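Local structure of alpha-L-rhamnosidase (Aspergillus terreus, 6GSZ) at residues Ala604-His608 against Leu661-Leu667; Thr610-Ala614 against Tyr629-His633; Phe640-Ile645 against Asp666-Ser670. The protein probably hydrolyses terminal non-reducing alpha-L-rhamnose residues from alpha-L-rhamnosides. All blocks are in the same frame, centred on the assembly; numbering follows the deposited sequence.

The three contacts belong to one helical region of the 6-hairpin glycosidase domain. Helix 598-619 supplies one side of interactions 1 and 2, and helix 623-644 one side of interactions 2 and 3. Interactions 1 and 3 share Asp666 and Leu667, the turn whose Asp666 O binds the calcium that mannose also coordinates, and their centres are about 9 Å apart. The centres of interactions 1 and 2 are about 12 Å apart, joined where Leu607 O meets His633 CD2 at 3.2 Å; those of interactions 2 and 3 are about 16 Å apart and the two do not touch. Sugars border all three. Toward the glucose pocket, Tyr605 of interaction 1 hydrogen-bonds Ala697, next to the pocket residue Phe696.

Interaction 1 (Ala604-His608 against Leu661-Leu667); sequences AYLLH and LPLYFDL. With CA (calcium ion), chain Q; MAN (alpha-D-mannopyranose), chain C.
Phe665 is the bump of this contact, and its hollow is made by Ala604, Tyr605 and His608 of helix 598-619. Over one face of the phenyl ring sits His608 CB, 3.5 Å from the centroid of the Phe665 ring, and the imidazole continues the cover as an offset stack with the two planes only 11° apart. With CG anti to the backbone N (chi1 179°), the histidine lays CB and ring together along that face. The far rim of Phe665 meets Tyr605 differently: CZ stands over the centre of the tyrosine face, an edge-to-face pair with planes at 82° and ring centroids 5.2 Å apart. Ala604 closes the hollow at the phenyl edge, in its plane, where Ala604 CB lies 3.9 Å from Phe665 CD2; a methyl is small enough to leave room for the ring.

Smaller knobs accompany this one. Leu661 sets its CD2 3.8 Å from Tyr605 CE1, while its CB rests on Ala604 CB. Elsewhere on helix 598-619, Leu667 CD2 packs 4.0 Å from Leu607 CG. Leu667 reaches this position because the helix ends in a Schellman motif, closed by the bond from Leu667 N to Pro662 O (2.9 Å), with Asp666 at positive phi. The same turn directs Asp666 O to the calcium ion at 2.3 Å, a site completed by two mannose hydroxyls and four waters; the Asp666 carboxylate instead pairs with Lys708.

The hydroxyl of Tyr605 is bonded outside the contact, to Ala697 O and His700 NE2. No hydrogen bond crosses between the segments, so dispersion and ring-ring forces join helix 598-619 to the end of helix 656-664 and the turn after it, while the calcium takes the neutral carbonyl O of Asp666 and links it to the mannose hydroxyls.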
loop_
_atom_site.group_PDB
_atom_site.type_symbol
_atom_site.label_atom_id
_atom_site.label_comp_id
_atom_site.label_asym_id
_atom_site.label_seq_id
_atom_site.Cartn_x
_atom_site.Cartn_y
_atom_site.Cartn_z
ATOM N N ALA A 604 -14.831 -21.916 -7.099
ATOM C CA ALA A 604 -13.412 -22.027 -7.505
ATOM C C ALA A 604 -12.521 -21.376 -6.440
ATOM O O ALA A 604 -11.516 -21.969 -6.018
ATOM C CB ALA A 604 -13.190 -21.432 -8.858
ATOM N N TYR A 605 -12.917 -20.162 -5.996
ATOM C CA TYR A 605 -12.146 -19.478 -4.983
ATOM C C TYR A 605 -12.210 -20.149 -3.587
ATOM O O TYR A 605 -11.239 -20.064 -2.811
ATOM C CB TYR A 605 -12.518 -17.995 -4.911
ATOM C CG TYR A 605 -11.732 -17.144 -5.863
ATOM C CD1 TYR A 605 -12.131 -16.978 -7.185
ATOM C CD2 TYR A 605 -10.559 -16.533 -5.459
ATOM C CE1 TYR A 605 -11.423 -16.178 -8.066
ATOM C CE2 TYR A 605 -9.829 -15.744 -6.341
ATOM C CZ TYR A 605 -10.255 -15.563 -7.649
ATOM O OH TYR A 605 -9.510 -14.782 -8.511
ATOM N N LEU A 606 -13.321 -20.845 -3.284
ATOM C CA LEU A 606 -13.399 -21.650 -2.058
ATOM C C LEU A 606 -12.345 -22.767 -2.106
ATOM O O LEU A 606 -11.654 -22.992 -1.116
ATOM C CB LEU A 606 -14.820 -22.205 -1.885
ATOM C CG LEU A 606 -14.962 -23.401 -0.943
ATOM C CD1 LEU A 606 -14.554 -23.046 0.468
ATOM C CD2 LEU A 606 -16.369 -23.971 -0.983
ATOM N N LEU A 607 -12.256 -23.462 -3.237
ATOM C CA LEU A 607 -11.242 -24.498 -3.385
ATOM C C LEU A 607 -9.837 -23.884 -3.238
ATOM O O LEU A 607 -8.986 -24.434 -2.565
ATOM C CB LEU A 607 -11.409 -25.185 -4.738
ATOM C CG LEU A 607 -12.299 -26.422 -4.786
ATOM C CD1 LEU A 607 -11.715 -27.531 -3.965
ATOM C CD2 LEU A 607 -13.690 -26.198 -4.338
ATOM N N HIS A 608 -9.625 -22.732 -3.893
ATOM C CA HIS A 608 -8.319 -22.058 -3.829
ATOM C C HIS A 608 -7.972 -21.698 -2.367
ATOM O O HIS A 608 -6.819 -21.868 -1.905
ATOM C CB HIS A 608 -8.287 -20.856 -4.770
ATOM C CG HIS A 608 -7.017 -20.114 -4.736
ATOM N ND1 HIS A 608 -5.805 -20.712 -5.000
ATOM C CD2 HIS A 608 -6.793 -18.806 -4.541
ATOM C CE1 HIS A 608 -4.860 -19.779 -4.934
ATOM N NE2 HIS A 608 -5.467 -18.581 -4.674
ATOM N N LEU A 661 -10.099 -20.024 -14.143
ATOM C CA LEU A 661 -10.084 -20.407 -12.715
ATOM C C LEU A 661 -9.844 -21.899 -12.492
ATOM O O LEU A 661 -8.933 -22.238 -11.708
ATOM C CB LEU A 661 -11.330 -19.896 -11.994
ATOM C CG LEU A 661 -11.539 -18.393 -12.003
ATOM C CD1 LEU A 661 -12.790 -18.020 -11.230
ATOM C CD2 LEU A 661 -10.324 -17.665 -11.437
ATOM N N PRO A 662 -10.633 -22.824 -13.089
ATOM C CA PRO A 662 -10.322 -24.231 -12.868
ATOM C C PRO A 662 -8.960 -24.670 -13.442
ATOM O O PRO A 662 -8.374 -25.581 -12.908
ATOM C CB PRO A 662 -11.515 -24.948 -13.510
ATOM C CG PRO A 662 -11.979 -23.981 -14.574
ATOM C CD PRO A 662 -11.841 -22.628 -13.921
ATOM N N LEU A 663 -8.449 -23.985 -14.466
ATOM C CA LEU A 663 -7.115 -24.264 -14.952
ATOM C C LEU A 663 -6.064 -23.856 -13.919
ATOM O O LEU A 663 -5.169 -24.633 -13.585
ATOM C CB LEU A 663 -6.879 -23.561 -16.287
ATOM C CG LEU A 663 -7.606 -24.194 -17.479
ATOM C CD1 LEU A 663 -7.520 -23.279 -18.696
ATOM C CD2 LEU A 663 -7.035 -25.565 -17.791
ATOM N N TYR A 664 -6.154 -22.641 -13.381
ATOM C CA TYR A 664 -5.115 -22.185 -12.456
ATOM C C TYR A 664 -5.203 -22.942 -11.123
ATOM O O TYR A 664 -4.169 -23.203 -10.464
ATOM C CB TYR A 664 -5.242 -20.681 -12.202
ATOM C CG TYR A 664 -4.003 -20.096 -11.601
ATOM C CD1 TYR A 664 -2.857 -19.974 -12.351
ATOM C CD2 TYR A 664 -3.957 -19.747 -10.262
ATOM C CE1 TYR A 664 -1.686 -19.500 -11.789
ATOM C CE2 TYR A 664 -2.796 -19.269 -9.683
ATOM C CZ TYR A 664 -1.661 -19.125 -10.465
ATOM O OH TYR A 664 -0.486 -18.689 -9.950
ATOM N N PHE A 665 -6.440 -23.260 -10.698
ATOM C CA PHE A 665 -6.683 -23.909 -9.419
ATOM C C PHE A 665 -6.633 -25.448 -9.505
ATOM O O PHE A 665 -6.821 -26.125 -8.491
ATOM C CB PHE A 665 -8.007 -23.428 -8.814
ATOM C CG PHE A 665 -8.112 -21.941 -8.508
ATOM C CD1 PHE A 665 -7.007 -21.136 -8.279
ATOM C CD2 PHE A 665 -9.360 -21.362 -8.469
ATOM C CE1 PHE A 665 -7.152 -19.785 -7.990
ATOM C CE2 PHE A 665 -9.514 -20.014 -8.207
ATOM C CZ PHE A 665 -8.407 -19.236 -7.975
ATOM N N ASP A 666 -6.382 -25.979 -10.708
ATOM C CA ASP A 666 -6.150 -27.433 -10.951
ATOM C C ASP A 666 -7.386 -28.250 -10.528
ATOM O O ASP A 666 -7.305 -29.214 -9.759
ATOM C CB ASP A 666 -4.868 -27.919 -10.264
ATOM C CG ASP A 666 -3.593 -27.304 -10.793
ATOM O OD1 ASP A 666 -3.405 -27.306 -12.031
ATOM O OD2 ASP A 666 -2.766 -26.878 -9.966
ATOM N N LEU A 667 -8.552 -27.884 -11.078
ATOM C CA LEU A 667 -9.828 -28.469 -10.662
ATOM C C LEU A 667 -10.404 -29.471 -11.683
ATOM O O LEU A 667 -11.455 -30.024 -11.425
ATOM C CB LEU A 667 -10.853 -27.345 -10.418
ATOM C CG LEU A 667 -10.441 -26.339 -9.342
ATOM C CD1 LEU A 667 -11.517 -25.291 -9.115
ATOM C CD2 LEU A 667 -10.116 -27.043 -8.037
HETATM CA CA CA Q . -6.637 -30.672 -8.071
HETATM C C1 MAN C . -2.754 -32.454 -9.711
HETATM C C2 MAN C . -3.964 -32.277 -8.767
HETATM C C3 MAN C . -5.124 -33.096 -9.406
HETATM C C4 MAN C . -5.317 -32.793 -10.911
HETATM C C5 MAN C . -3.994 -32.935 -11.676
HETATM C C6 MAN C . -4.113 -32.659 -13.183
HETATM O O2 MAN C . -4.298 -30.868 -8.407
HETATM O O3 MAN C . -6.340 -32.912 -8.635
HETATM O O4 MAN C . -6.234 -33.697 -11.561
HETATM O O5 MAN C . -3.051 -32.056 -11.066
HETATM O O6 MAN C . -4.826 -31.442 -13.450
HETATM O O HOH W 1 -5.952 -28.609 -7.263
HETATM O O HOH W 2 -5.370 -31.317 -6.063
HETATM O O HOH W 3 -8.058 -30.988 -6.621
HETATM O O HOH W 4 -8.511 -31.759 -9.767
#

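Interaction 2 (Thr610-Ala614 against Tyr629-His633); sequences TDMLA and YTEWH. With NAG (2-acetamido-2-deoxy-beta-D-glucopyranose), chain D; NAG (2-acetamido-2-deoxy-beta-D-glucopyranose), chain B.
Leu613 and Tyr629 make the tight side of this helix pair. Leu613 CD2 stands over the centre of the tyrosine ring, 3.5 Å from its centroid, a CH-pi contact. Its CG is anti to the backbone N (chi1 -177°), which carries the branched end across to the aromatic face. Beside it the helices come close because the residue is small: Ala614 CB lies 3.8 Å from Tyr629 CB. One turn earlier, Thr610 turns its methyl inward, CG2 resting 3.4 Å from Tyr629 O and against His633 CB. Its hydroxyl is kept from the interface by a bond to Leu606 O of its own helix, so threonine serves here as an apolar filler. Helices 598-619 and 623-644, successive in the chain, pack antiparallel, their local axes 8.6 Å apart at 159°, within the 6-hairpin glycosidase domain, an (alpha/alpha)6 fold in this family.

The flanks are looser and carry sugar. On one, Asp611 CB lies above the CD2/NE2 rim of the imidazole, 3.6 Å from His633 CD2. OD1 is over the same face, farther off, with no contact between the charged atoms, and OD2 accepts a bond from the amide N2 of a GlcNAc (2.9 Å, 156°). On the opposite flank a second GlcNAc meets Tyr629 and Trp632. Its C6 lies 3.6 Å above the indole plane, toward the rim, while its O6 lies at the edge of the tyrosine ring. Thr630, exposed, only grazes Ala614.

Tyr629 shows both characters, its face apolar and its OH bonded to Asp560 and Lys556. With no hydrogen bond between the segments, shape fit joins the helices; Asp611 is used for glycan, and both threonine hydroxyls bond back into their own helices.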
loop_
_atom_site.group_PDB
_atom_site.type_symbol
_atom_site.label_atom_id
_atom_site.label_comp_id
_atom_site.label_asym_id
_atom_site.label_seq_id
_atom_site.Cartn_x
_atom_site.Cartn_y
_atom_site.Cartn_z
ATOM N N THR A 610 -9.071 -23.155 0.316
ATOM C CA THR A 610 -8.842 -24.387 1.053
ATOM C C THR A 610 -7.424 -24.918 0.791
ATOM O O THR A 610 -6.750 -25.388 1.736
ATOM C CB THR A 610 -9.934 -25.434 0.724
ATOM O OG1 THR A 610 -11.217 -24.817 0.932
ATOM C CG2 THR A 610 -9.796 -26.695 1.553
ATOM N N ASP A 611 -6.995 -24.793 -0.476
ATOM C CA ASP A 611 -5.664 -25.221 -0.898
ATOM C C ASP A 611 -4.588 -24.353 -0.209
ATOM O O ASP A 611 -3.621 -24.846 0.413
ATOM C CB ASP A 611 -5.571 -25.077 -2.403
ATOM C CG ASP A 611 -4.341 -25.670 -3.052
ATOM O OD1 ASP A 611 -3.882 -26.714 -2.584
ATOM O OD2 ASP A 611 -3.912 -25.098 -4.072
ATOM N N MET A 612 -4.811 -23.023 -0.231
ATOM C CA MET A 612 -3.871 -22.108 0.411
ATOM C C MET A 612 -3.801 -22.402 1.909
ATOM O O MET A 612 -2.692 -22.380 2.509
ATOM C CB MET A 612 -4.232 -20.638 0.201
ATOM C CG MET A 612 -3.931 -20.111 -1.205
ATOM S SD MET A 612 -4.211 -18.341 -1.355
ATOM C CE MET A 612 -5.992 -18.178 -1.237
ATOM N N LEU A 613 -4.952 -22.667 2.530
ATOM C CA LEU A 613 -4.970 -22.918 3.976
ATOM C C LEU A 613 -4.248 -24.250 4.320
ATOM O O LEU A 613 -3.547 -24.315 5.317
ATOM C CB LEU A 613 -6.411 -22.858 4.504
ATOM C CG LEU A 613 -6.552 -23.025 6.028
ATOM C CD1 LEU A 613 -5.789 -21.935 6.794
ATOM C CD2 LEU A 613 -8.029 -23.020 6.382
ATOM N N ALA A 614 -4.421 -25.287 3.494
ATOM C CA ALA A 614 -3.658 -26.533 3.642
ATOM C C ALA A 614 -2.160 -26.216 3.615
ATOM O O ALA A 614 -1.418 -26.695 4.465
ATOM C CB ALA A 614 -4.017 -27.533 2.569
ATOM N N TYR A 629 -7.418 -29.979 5.661
ATOM C CA TYR A 629 -7.741 -29.128 4.498
ATOM C C TYR A 629 -7.393 -29.796 3.179
ATOM O O TYR A 629 -8.081 -29.575 2.184
ATOM C CB TYR A 629 -7.125 -27.738 4.667
ATOM C CG TYR A 629 -7.707 -27.006 5.860
ATOM C CD1 TYR A 629 -9.076 -26.798 5.966
ATOM C CD2 TYR A 629 -6.913 -26.605 6.921
ATOM C CE1 TYR A 629 -9.644 -26.225 7.103
ATOM C CE2 TYR A 629 -7.449 -25.999 8.052
ATOM C CZ TYR A 629 -8.827 -25.855 8.154
ATOM O OH TYR A 629 -9.369 -25.269 9.261
ATOM N N THR A 630 -6.366 -30.674 3.188
ATOM C CA THR A 630 -6.056 -31.473 2.011
ATOM C C THR A 630 -7.258 -32.376 1.675
ATOM O O THR A 630 -7.652 -32.501 0.467
ATOM C CB THR A 630 -4.750 -32.244 2.225
ATOM O OG1 THR A 630 -3.673 -31.318 2.373
ATOM C CG2 THR A 630 -4.415 -33.176 1.080
ATOM N N GLU A 631 -7.826 -33.005 2.704
ATOM C CA GLU A 631 -9.001 -33.920 2.594
ATOM C C GLU A 631 -10.213 -33.143 2.053
ATOM O O GLU A 631 -10.929 -33.573 1.148
ATOM C CB GLU A 631 -9.319 -34.564 3.953
ATOM C CG GLU A 631 -8.320 -35.651 4.372
ATOM C CD GLU A 631 -8.401 -36.227 5.784
ATOM O OE1 GLU A 631 -9.399 -35.945 6.520
ATOM O OE2 GLU A 631 -7.447 -36.974 6.159
ATOM N N TRP A 632 -10.506 -32.006 2.693
ATOM C CA TRP A 632 -11.639 -31.151 2.266
ATOM C C TRP A 632 -11.432 -30.695 0.823
ATOM O O TRP A 632 -12.373 -30.690 0.029
ATOM C CB TRP A 632 -11.801 -29.930 3.185
ATOM C CG TRP A 632 -12.594 -30.202 4.420
ATOM C CD1 TRP A 632 -12.214 -30.839 5.560
ATOM C CD2 TRP A 632 -13.979 -29.890 4.603
ATOM N NE1 TRP A 632 -13.264 -30.941 6.434
ATOM C CE2 TRP A 632 -14.358 -30.371 5.872
ATOM C CE3 TRP A 632 -14.918 -29.217 3.820
ATOM C CZ2 TRP A 632 -15.649 -30.202 6.383
ATOM C CZ3 TRP A 632 -16.189 -29.061 4.321
ATOM C CH2 TRP A 632 -16.545 -29.550 5.576
ATOM N N HIS A 633 -10.197 -30.320 0.468
ATOM C CA HIS A 633 -9.933 -29.881 -0.895
ATOM C C HIS A 633 -10.261 -31.004 -1.897
ATOM O O HIS A 633 -10.857 -30.758 -2.941
ATOM C CB HIS A 633 -8.504 -29.383 -1.015
ATOM C CG HIS A 633 -8.182 -28.820 -2.339
ATOM N ND1 HIS A 633 -7.699 -29.563 -3.379
ATOM C CD2 HIS A 633 -8.226 -27.550 -2.785
ATOM C CE1 HIS A 633 -7.488 -28.763 -4.411
ATOM N NE2 HIS A 633 -7.815 -27.516 -4.076
HETATM C C1 NAG D . -11.409 -29.136 9.088
HETATM C C2 NAG D . -11.266 -28.492 10.506
HETATM C C3 NAG D . -12.653 -28.233 11.097
HETATM C C4 NAG D . -13.520 -27.459 10.085
HETATM C C5 NAG D . -13.458 -28.030 8.690
HETATM C C6 NAG D . -14.107 -27.128 7.637
HETATM C C7 NAG D . -9.209 -29.070 11.628
HETATM C C8 NAG D . -8.482 -29.979 12.562
HETATM N N2 NAG D . -10.501 -29.300 11.423
HETATM O O3 NAG D . -12.527 -27.514 12.330
HETATM O O4 NAG D . -14.915 -27.537 10.438
HETATM O O5 NAG D . -12.097 -28.286 8.250
HETATM O O6 NAG D . -13.260 -26.011 7.288
HETATM O O7 NAG D . -8.588 -28.172 11.018
HETATM C C1 NAG B . -0.150 -26.099 -2.387
HETATM C C2 NAG B . -0.100 -25.337 -3.699
HETATM C C3 NAG B . -0.265 -26.311 -4.877
HETATM C C4 NAG B . 0.723 -27.453 -4.747
HETATM C C5 NAG B . 0.628 -28.086 -3.366
HETATM C C6 NAG B . 1.657 -29.191 -3.142
HETATM C C7 NAG B . -0.873 -23.037 -3.934
HETATM C C8 NAG B . -2.082 -22.144 -3.921
HETATM N N2 NAG B . -1.113 -24.327 -3.718
HETATM O O3 NAG B . -0.046 -25.598 -6.094
HETATM O O4 NAG B . 0.336 -28.440 -5.726
HETATM O O5 NAG B . 0.853 -27.065 -2.382
HETATM O O6 NAG B . 3.011 -28.688 -3.278
HETATM O O7 NAG B . 0.248 -22.602 -4.092
#

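Interaction 3 (Phe640-Ile645 against Asp666-Ser670); sequences FQKAWI and DLFPS. With CA (calcium ion), chain Q; MAN (alpha-D-mannopyranose), chain C.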
loop_
_atom_site.group_PDB
_atom_site.type_symbol
_atom_site.label_atom_id
_atom_site.label_comp_id
_atom_site.label_asym_id
_atom_site.label_seq_id
_atom_site.Cartn_x
_atom_site.Cartn_y
_atom_site.Cartn_z
ATOM N N PHE A 640 -17.062 -29.625 -6.941
ATOM C CA PHE A 640 -16.867 -28.598 -7.965
ATOM C C PHE A 640 -17.124 -29.165 -9.358
ATOM O O PHE A 640 -17.839 -28.570 -10.191
ATOM C CB PHE A 640 -15.505 -27.912 -7.862
ATOM C CG PHE A 640 -15.318 -26.828 -8.886
ATOM C CD1 PHE A 640 -14.870 -27.127 -10.160
ATOM C CD2 PHE A 640 -15.599 -25.499 -8.588
ATOM C CE1 PHE A 640 -14.730 -26.144 -11.115
ATOM C CE2 PHE A 640 -15.470 -24.528 -9.558
ATOM C CZ PHE A 640 -15.068 -24.844 -10.816
ATOM N N GLN A 641 -16.510 -30.324 -9.620
ATOM C CA GLN A 641 -16.653 -31.017 -10.907
ATOM C C GLN A 641 -18.123 -31.373 -11.170
ATOM O O GLN A 641 -18.651 -31.090 -12.263
ATOM C CB GLN A 641 -15.748 -32.247 -10.930
ATOM C CG GLN A 641 -14.271 -31.874 -10.944
ATOM C CD GLN A 641 -13.357 -33.027 -10.607
ATOM O OE1 GLN A 641 -13.811 -34.132 -10.311
ATOM N NE2 GLN A 641 -12.065 -32.734 -10.591
ATOM N N LYS A 642 -18.782 -31.965 -10.170
ATOM C CA LYS A 642 -20.184 -32.334 -10.317
ATOM C C LYS A 642 -21.048 -31.119 -10.660
ATOM O O LYS A 642 -21.980 -31.229 -11.452
ATOM C CB LYS A 642 -20.706 -33.006 -9.047
ATOM C CG LYS A 642 -20.181 -34.416 -8.833
ATOM C CD LYS A 642 -20.331 -34.938 -7.422
ATOM C CE LYS A 642 -21.759 -35.173 -7.004
ATOM N NZ LYS A 642 -21.789 -35.774 -5.643
ATOM N N ALA A 643 -20.756 -29.982 -10.019
ATOM C CA ALA A 643 -21.585 -28.804 -10.188
ATOM C C ALA A 643 -21.335 -28.070 -11.519
ATOM O O ALA A 643 -22.297 -27.550 -12.116
ATOM C CB ALA A 643 -21.371 -27.873 -9.022
ATOM N N TRP A 644 -20.072 -27.992 -11.974
ATOM C CA TRP A 644 -19.657 -26.999 -12.958
ATOM C C TRP A 644 -18.944 -27.552 -14.192
ATOM O O TRP A 644 -18.721 -26.797 -15.136
ATOM C CB TRP A 644 -18.766 -25.933 -12.295
ATOM C CG TRP A 644 -19.444 -25.249 -11.146
ATOM C CD1 TRP A 644 -19.037 -25.274 -9.849
ATOM C CD2 TRP A 644 -20.668 -24.474 -11.168
ATOM N NE1 TRP A 644 -19.879 -24.538 -9.068
ATOM C CE2 TRP A 644 -20.910 -24.071 -9.837
ATOM C CE3 TRP A 644 -21.595 -24.109 -12.158
ATOM C CZ2 TRP A 644 -21.991 -23.270 -9.478
ATOM C CZ3 TRP A 644 -22.668 -23.316 -11.801
ATOM C CH2 TRP A 644 -22.885 -22.947 -10.476
ATOM N N ILE A 645 -18.576 -28.836 -14.195
ATOM C CA ILE A 645 -17.814 -29.414 -15.311
ATOM C C ILE A 645 -18.598 -30.613 -15.848
ATOM O O ILE A 645 -18.939 -31.535 -15.081
ATOM C CB ILE A 645 -16.392 -29.830 -14.904
ATOM C CG1 ILE A 645 -15.645 -28.712 -14.187
ATOM C CG2 ILE A 645 -15.645 -30.264 -16.142
ATOM C CD1 ILE A 645 -14.218 -28.983 -13.859
ATOM N N ASP A 666 -6.382 -25.979 -10.708
ATOM C CA ASP A 666 -6.150 -27.433 -10.951
ATOM C C ASP A 666 -7.386 -28.250 -10.528
ATOM O O ASP A 666 -7.305 -29.214 -9.759
ATOM C CB ASP A 666 -4.868 -27.919 -10.264
ATOM C CG ASP A 666 -3.593 -27.304 -10.793
ATOM O OD1 ASP A 666 -3.405 -27.306 -12.031
ATOM O OD2 ASP A 666 -2.766 -26.878 -9.966
ATOM N N LEU A 667 -8.552 -27.884 -11.078
ATOM C CA LEU A 667 -9.828 -28.469 -10.662
ATOM C C LEU A 667 -10.404 -29.471 -11.683
ATOM O O LEU A 667 -11.455 -30.024 -11.425
ATOM C CB LEU A 667 -10.853 -27.345 -10.418
ATOM C CG LEU A 667 -10.441 -26.339 -9.342
ATOM C CD1 LEU A 667 -11.517 -25.291 -9.115
ATOM C CD2 LEU A 667 -10.116 -27.043 -8.037
ATOM N N PHE A 668 -9.709 -29.720 -12.801
ATOM C CA PHE A 668 -10.178 -30.716 -13.787
ATOM C C PHE A 668 -9.834 -32.099 -13.257
ATOM O O PHE A 668 -8.884 -32.259 -12.494
ATOM C CB PHE A 668 -9.570 -30.474 -15.174
ATOM C CG PHE A 668 -10.171 -29.292 -15.879
ATOM C CD1 PHE A 668 -11.331 -29.414 -16.622
ATOM C CD2 PHE A 668 -9.608 -28.028 -15.740
ATOM C CE1 PHE A 668 -11.926 -28.303 -17.202
ATOM C CE2 PHE A 668 -10.204 -26.933 -16.340
ATOM C CZ PHE A 668 -11.333 -27.075 -17.099
ATOM N N PRO A 669 -10.617 -33.129 -13.613
ATOM C CA PRO A 669 -10.338 -34.480 -13.127
ATOM C C PRO A 669 -9.129 -35.188 -13.744
ATOM O O PRO A 669 -8.751 -36.229 -13.247
ATOM C CB PRO A 669 -11.634 -35.234 -13.441
ATOM C CG PRO A 669 -12.255 -34.508 -14.584
ATOM C CD PRO A 669 -11.851 -33.048 -14.412
ATOM N N SER A 670 -8.548 -34.625 -14.797
ATOM C CA SER A 670 -7.381 -35.232 -15.404
ATOM C C SER A 670 -6.548 -34.162 -16.098
ATOM O O SER A 670 -7.062 -33.102 -16.493
ATOM C CB SER A 670 -7.758 -36.304 -16.411
ATOM O OG SER A 670 -8.236 -35.747 -17.610
HETATM CA CA CA Q . -6.637 -30.672 -8.071
HETATM C C1 MAN C . -2.754 -32.454 -9.711
HETATM C C2 MAN C . -3.964 -32.277 -8.767
HETATM C C3 MAN C . -5.124 -33.096 -9.406
HETATM C C4 MAN C . -5.317 -32.793 -10.911
HETATM C C5 MAN C . -3.994 -32.935 -11.676
HETATM C C6 MAN C . -4.113 -32.659 -13.183
HETATM O O2 MAN C . -4.298 -30.868 -8.407
HETATM O O3 MAN C . -6.340 -32.912 -8.635
HETATM O O4 MAN C . -6.234 -33.697 -11.561
HETATM O O5 MAN C . -3.051 -32.056 -11.066
HETATM O O6 MAN C . -4.826 -31.442 -13.450
HETATM O O HOH W 4 -8.511 -31.759 -9.767
HETATM O O HOH W 1 -5.952 -28.609 -7.263
HETATM O O HOH W 2 -5.370 -31.317 -6.063
HETATM O O HOH W 3 -8.058 -30.988 -6.621
#
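Leu667 points a methyl straight at the flat of Phe640: CD1 stands 3.8 Å from the centroid of the phenyl ring, almost on its normal, and the two side chains cross at about a right angle. Phe640 CG is anti to the backbone N (chi1 -178°), which turns the ring to meet the leucine face-on. Its opposite face is taken by Trp644 CD1, toward the rim, so the phenyl is a flat layer between leucine and indole. Trp644 NE1 is bonded to Asp603 of helix 598-619.

Gln641 has the length and the amide to cross the gap. Extended beyond CG, it runs antiparallel past Pro669, and NE2 donates to Leu667 O (2.9 Å, 171°). The acceptor lies in the glutamine amide plane, yet the nitrogen sits 46° out of the carbonyl plane, above it. Helix 623-644 thereby grips the loop joining helices 656-664 and 671-687, an inter-helix connection of the (alpha/alpha)6 domain whose next helix is N-capped by Ser670, with OG bonded to Gln673 N.

Where helix 623-644 gives way to loop, Ile645 extends CD1 to 4.0 Å from Phe668 CD1, its side chain again meeting the ring's at about a right angle. Phe668 is otherwise packed against Pro662 and Ala674. Its backbone faces sugar: the carbonyl O of Phe668 accepts from mannose O4 (3.2 Å) and from a calcium-bound water (2.8 Å).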